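Local coordinates for protein RNA polymerase ECF-subfamily sigma factor (Streptomyces venezuelae, PDB 6DXO) that directs RNA polymerase to specific promoters as an ECF sigma factor, probably in aerial mycelium formation, and is usually held inactive by binding an anti-sigma factor, at residues Asp24-Tyr27 against Arg28-Tyr32; Val70-Ala73 against Arg74-Ala78. One frame throughout, in Å; residues are numbered along the deposited sequence.

Interaction 1 (Asp24-Tyr27 against Arg28-Tyr32); sequences DTVY and RYIYY
D24 and R28, Y27 and Y31, and V26 and I30 are i to i+4 neighbours on helix 12-31, and each pair meets by a different chemistry. The backbone supplies the frame: four hydrogen bonds run from the amides of R28 to Y31 back to the carbonyls of D24 to Y27. The last, Y31 N to Y27 O, is short at 2.7 Å but bent, with an N-H...O angle of 139°.

The charged pair meets without a salt bridge. A bend at chi3 (-83°) folds the long, flexible arginine chain back along the helix, laying one face of the guanidinium over D24 O, and R28 NH1 lies 3.7 Å from D24 CB. D24 OD2 stays 4.7 Å from R28 NH1; each polar end has a partner on the other chain: D24 OD1 forms a salt bridge with K63 of that chain, and R28 NH1 a hydrogen bond with its P56 carbonyl. With an alanine here instead of R28, that carbonyl would probably lose its donor, and D24 CB and D24 O the guanidinium lying against them.

The two tyrosines lie alongside, both with CG anti to the backbone N (chi1 175° for Y27), their planes oblique. Y27 CZ approaches Y31 CD1 to 3.5 Å, while Y27 OH reaches the edge of the Y31 ring, 3.3 Å from CE1. The branched aliphatics V26 and I30, suited to filling a buried face between helices, point the same way, V26 CG1 3.8 Å from I30 CD1. V26 packs on helix 65-79, and I30 on both helix 65-79 and helix 37-53.

The segment is therefore amphipathic: aliphatic groups serve the sigma fold, the acid and arginine offer charged ends to the partner protein, and Y27, broad enough to touch T44 and the partner's L58, joins the two sides.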
loop_
_atom_site.group_PDB
_atom_site.type_symbol
_atom_site.label_atom_id
_atom_site.label_comp_id
_atom_site.label_asym_id
_atom_site.label_seq_id
_atom_site.Cartn_x
_atom_site.Cartn_y
_atom_site.Cartn_z
ATOM N N ASP A 24 -0.251 -1.505 -4.263
ATOM C CA ASP A 24 -1.192 -2.474 -4.852
ATOM C C ASP A 24 -0.449 -3.696 -5.390
ATOM O O ASP A 24 -0.933 -4.827 -5.314
ATOM C CB ASP A 24 -2.022 -1.840 -5.970
ATOM C CG ASP A 24 -3.103 -0.895 -5.444
ATOM O OD1 ASP A 24 -3.624 -1.111 -4.325
ATOM O OD2 ASP A 24 -3.452 0.056 -6.170
ATOM N N THR A 25 0.740 -3.472 -5.937
ATOM C CA THR A 25 1.538 -4.591 -6.434
ATOM C C THR A 25 1.991 -5.504 -5.302
ATOM O O THR A 25 1.943 -6.732 -5.449
ATOM C CB THR A 25 2.764 -4.104 -7.253
ATOM O OG1 THR A 25 2.320 -3.262 -8.334
ATOM C CG2 THR A 25 3.497 -5.293 -7.829
ATOM N N VAL A 26 2.453 -4.923 -4.190
ATOM C CA VAL A 26 2.860 -5.712 -3.023
ATOM C C VAL A 26 1.652 -6.493 -2.524
ATOM O O VAL A 26 1.718 -7.700 -2.278
ATOM C CB VAL A 26 3.458 -4.838 -1.896
ATOM C CG1 VAL A 26 3.546 -5.595 -0.572
ATOM C CG2 VAL A 26 4.855 -4.320 -2.303
ATOM N N TYR A 27 0.533 -5.794 -2.408
ATOM C CA TYR A 27 -0.693 -6.429 -1.895
ATOM C C TYR A 27 -1.097 -7.614 -2.754
ATOM O O TYR A 27 -1.438 -8.689 -2.235
ATOM C CB TYR A 27 -1.790 -5.382 -1.853
ATOM C CG TYR A 27 -3.155 -5.883 -1.454
ATOM C CD1 TYR A 27 -3.442 -6.198 -0.136
ATOM C CD2 TYR A 27 -4.158 -5.991 -2.399
ATOM C CE1 TYR A 27 -4.755 -6.640 0.236
ATOM C CE2 TYR A 27 -5.445 -6.406 -2.051
ATOM C CZ TYR A 27 -5.725 -6.732 -0.744
ATOM O OH TYR A 27 -7.000 -7.144 -0.428
ATOM N N ARG A 28 -1.061 -7.433 -4.065
ATOM C CA ARG A 28 -1.440 -8.501 -4.991
ATOM C C ARG A 28 -0.490 -9.684 -4.944
ATOM O O ARG A 28 -0.930 -10.818 -5.041
ATOM C CB ARG A 28 -1.601 -7.978 -6.415
ATOM C CG ARG A 28 -2.805 -7.039 -6.559
ATOM C CD ARG A 28 -3.103 -6.794 -8.016
ATOM N NE ARG A 28 -2.260 -5.754 -8.584
ATOM C CZ ARG A 28 -2.631 -4.480 -8.685
ATOM N NH1 ARG A 28 -3.825 -4.104 -8.257
ATOM N NH2 ARG A 28 -1.810 -3.587 -9.215
ATOM N N TYR A 29 0.805 -9.427 -4.758
ATOM C CA TYR A 29 1.732 -10.543 -4.594
ATOM C C TYR A 29 1.374 -11.370 -3.345
ATOM O O TYR A 29 1.338 -12.620 -3.372
ATOM C CB TYR A 29 3.172 -10.025 -4.528
ATOM C CG TYR A 29 4.145 -11.116 -4.106
ATOM C CD1 TYR A 29 4.592 -12.067 -5.023
ATOM C CD2 TYR A 29 4.568 -11.221 -2.780
ATOM C CE1 TYR A 29 5.490 -13.083 -4.634
ATOM C CE2 TYR A 29 5.453 -12.236 -2.388
ATOM C CZ TYR A 29 5.890 -13.161 -3.315
ATOM O OH TYR A 29 6.745 -14.174 -2.915
ATOM N N ILE A 30 1.080 -10.666 -2.259
ATOM C CA ILE A 30 0.784 -11.284 -0.970
ATOM C C ILE A 30 -0.597 -11.972 -0.963
ATOM O O ILE A 30 -0.754 -13.057 -0.398
ATOM C CB ILE A 30 0.875 -10.240 0.179
ATOM C CG1 ILE A 30 2.318 -9.724 0.335
ATOM C CG2 ILE A 30 0.407 -10.810 1.506
ATOM C CD1 ILE A 30 2.478 -8.671 1.441
ATOM N N TYR A 31 -1.567 -11.336 -1.618
ATOM C CA TYR A 31 -2.991 -11.692 -1.528
ATOM C C TYR A 31 -3.236 -13.182 -1.746
ATOM O O TYR A 31 -4.038 -13.809 -1.043
ATOM C CB TYR A 31 -3.754 -10.920 -2.610
ATOM C CG TYR A 31 -5.262 -10.998 -2.524
ATOM C CD1 TYR A 31 -5.959 -10.143 -1.697
ATOM C CD2 TYR A 31 -5.992 -11.909 -3.293
ATOM C CE1 TYR A 31 -7.350 -10.188 -1.611
ATOM C CE2 TYR A 31 -7.393 -11.961 -3.204
ATOM C CZ TYR A 31 -8.057 -11.098 -2.369
ATOM O OH TYR A 31 -9.444 -11.134 -2.270
ATOM N N TYR A 32 -2.552 -13.728 -2.744
ATOM C CA TYR A 32 -2.838 -15.078 -3.206
ATOM C C TYR A 32 -2.034 -16.103 -2.418
ATOM O O TYR A 32 -2.176 -17.312 -2.644
ATOM C CB TYR A 32 -2.578 -15.197 -4.719
ATOM C CG TYR A 32 -3.455 -14.303 -5.596
ATOM C CD1 TYR A 32 -4.650 -14.765 -6.129
ATOM C CD2 TYR A 32 -3.060 -13.001 -5.910
ATOM C CE1 TYR A 32 -5.445 -13.940 -6.953
ATOM C CE2 TYR A 32 -3.842 -12.181 -6.712
ATOM C CZ TYR A 32 -5.015 -12.655 -7.238
ATOM O OH TYR A 32 -5.776 -11.820 -8.037
#

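Interaction 2 (Val70-Ala73 against Arg74-Ala78); sequences VTIA and RNLVA
V70-A73 runs straight into R74-A78 as regular helix, and the amides of R74, N75, L76 and V77 bond to the carbonyls of V70, T71, I72 and A73. These bonds are of even length; V77 N to A73 O, for example, spans 2.9 Å. On the outer side, where polar residues suit the solvent, a water ties three residues together. It donates to T71 O at 2.7 Å, accepts from R74 NE at 2.8 Å in the plane of the guanidinium, and gives a weak bond to N75 OD1. T71 O thus takes both this water and the N75 amide. The R74 chain stands with CG opposite its backbone N (chi1 -175°) and turns at chi3, which brings R74 NH2 within 3.6 Å of the T71 methyl, CG2. T71 OG1 turns back to hydrogen-bond to the W68 and A67 carbonyls. On the apolar side, the side chains of I72 and L76 lie side by side, I72 CG2 4.1 Å from L76 CD1. There L76 packs on E46, T47 and R50 of helix 37-53, and A73 touches T47 as well as Y29 and I30 of helix 12-31, its small side chain consistent with close helix packing.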
loop_
_atom_site.group_PDB
_atom_site.type_symbol
_atom_site.label_atom_id
_atom_site.label_comp_id
_atom_site.label_asym_id
_atom_site.label_seq_id
_atom_site.Cartn_x
_atom_site.Cartn_y
_atom_site.Cartn_z
ATOM N N VAL A 70 9.161 -6.771 -3.094
ATOM C CA VAL A 70 8.657 -8.112 -3.357
ATOM C C VAL A 70 9.441 -9.172 -2.583
ATOM O O VAL A 70 8.868 -10.113 -2.008
ATOM C CB VAL A 70 8.625 -8.404 -4.869
ATOM C CG1 VAL A 70 8.365 -9.874 -5.114
ATOM C CG2 VAL A 70 7.543 -7.540 -5.545
ATOM N N THR A 71 10.754 -9.000 -2.530
ATOM C CA THR A 71 11.580 -9.952 -1.812
ATOM C C THR A 71 11.363 -9.864 -0.306
ATOM O O THR A 71 11.380 -10.873 0.375
ATOM C CB THR A 71 13.080 -9.828 -2.209
ATOM O OG1 THR A 71 13.545 -8.494 -1.962
ATOM C CG2 THR A 71 13.248 -10.112 -3.682
ATOM N N ILE A 72 11.113 -8.656 0.208
ATOM C CA ILE A 72 10.746 -8.494 1.611
ATOM C C ILE A 72 9.418 -9.158 1.951
ATOM O O ILE A 72 9.294 -9.810 2.984
ATOM C CB ILE A 72 10.695 -6.998 2.018
ATOM C CG1 ILE A 72 12.110 -6.422 2.099
ATOM C CG2 ILE A 72 9.957 -6.817 3.351
ATOM C CD1 ILE A 72 12.136 -4.903 2.100
ATOM N N ALA A 73 8.417 -8.980 1.085
ATOM C CA ALA A 73 7.107 -9.559 1.327
ATOM C C ALA A 73 7.233 -11.074 1.284
ATOM O O ALA A 73 6.636 -11.768 2.089
ATOM C CB ALA A 73 6.071 -9.070 0.297
ATOM N N ARG A 74 8.016 -11.567 0.333
ATOM C CA ARG A 74 8.292 -13.007 0.250
ATOM C C ARG A 74 8.852 -13.560 1.575
ATOM O O ARG A 74 8.390 -14.599 2.062
ATOM C CB ARG A 74 9.226 -13.328 -0.915
ATOM C CG ARG A 74 9.434 -14.847 -1.100
ATOM C CD ARG A 74 10.283 -15.148 -2.304
ATOM N NE ARG A 74 11.575 -14.478 -2.258
ATOM C CZ ARG A 74 12.349 -14.308 -3.322
ATOM N NH1 ARG A 74 11.944 -14.759 -4.506
ATOM N NH2 ARG A 74 13.516 -13.681 -3.207
ATOM N N ASN A 75 9.795 -12.832 2.163
ATOM C CA ASN A 75 10.400 -13.181 3.456
ATOM C C ASN A 75 9.340 -13.188 4.567
ATOM O O ASN A 75 9.313 -14.088 5.402
ATOM C CB ASN A 75 11.542 -12.203 3.848
ATOM C CG ASN A 75 12.827 -12.349 2.995
ATOM O OD1 ASN A 75 13.178 -13.426 2.524
ATOM N ND2 ASN A 75 13.546 -11.239 2.834
ATOM N N LEU A 76 8.465 -12.181 4.573
ATOM C CA LEU A 76 7.396 -12.076 5.574
ATOM C C LEU A 76 6.340 -13.167 5.476
ATOM O O LEU A 76 5.860 -13.662 6.484
ATOM C CB LEU A 76 6.696 -10.711 5.479
ATOM C CG LEU A 76 7.448 -9.507 6.030
ATOM C CD1 LEU A 76 6.762 -8.231 5.589
ATOM C CD2 LEU A 76 7.517 -9.570 7.544
ATOM N N VAL A 77 5.955 -13.523 4.260
ATOM C CA VAL A 77 4.991 -14.591 4.073
ATOM C C VAL A 77 5.614 -15.911 4.539
ATOM O O VAL A 77 4.951 -16.704 5.196
ATOM C CB VAL A 77 4.510 -14.672 2.611
ATOM C CG1 VAL A 77 3.802 -15.999 2.347
ATOM C CG2 VAL A 77 3.570 -13.479 2.298
ATOM N N ALA A 78 6.889 -16.115 4.218
ATOM C CA ALA A 78 7.609 -17.328 4.621
ATOM C C ALA A 78 7.696 -17.422 6.137
ATOM O O ALA A 78 7.398 -18.461 6.727
ATOM C CB ALA A 78 9.005 -17.339 4.017
HETATM O O HOH W 1 12.837 -13.097 -0.175
#

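How the interactions relate
Both interactions are contacts within one helix of the sigma-70 region 2 range, interaction 1 on helix 12-31 and interaction 2 on helix 65-79, and the two helices pack directly against each other. Y29 lays its ring along A73 and R74, with Y29 OH 3.3 Å from R74 CB, while I30 CD1 meets A73 CB. Both are partly buried: V26, Y27 and I30 lie inside in interaction 1, I72 and A73 in interaction 2, whereas T25, R74 and N75 are exposed. The polar sides differ. That of 24-32 is engaged by the partner chain through charge and carbonyl bonding; that of 70-78, touched by no other chain of the assembly, is bridged by water. Helix 37-53 flanks both.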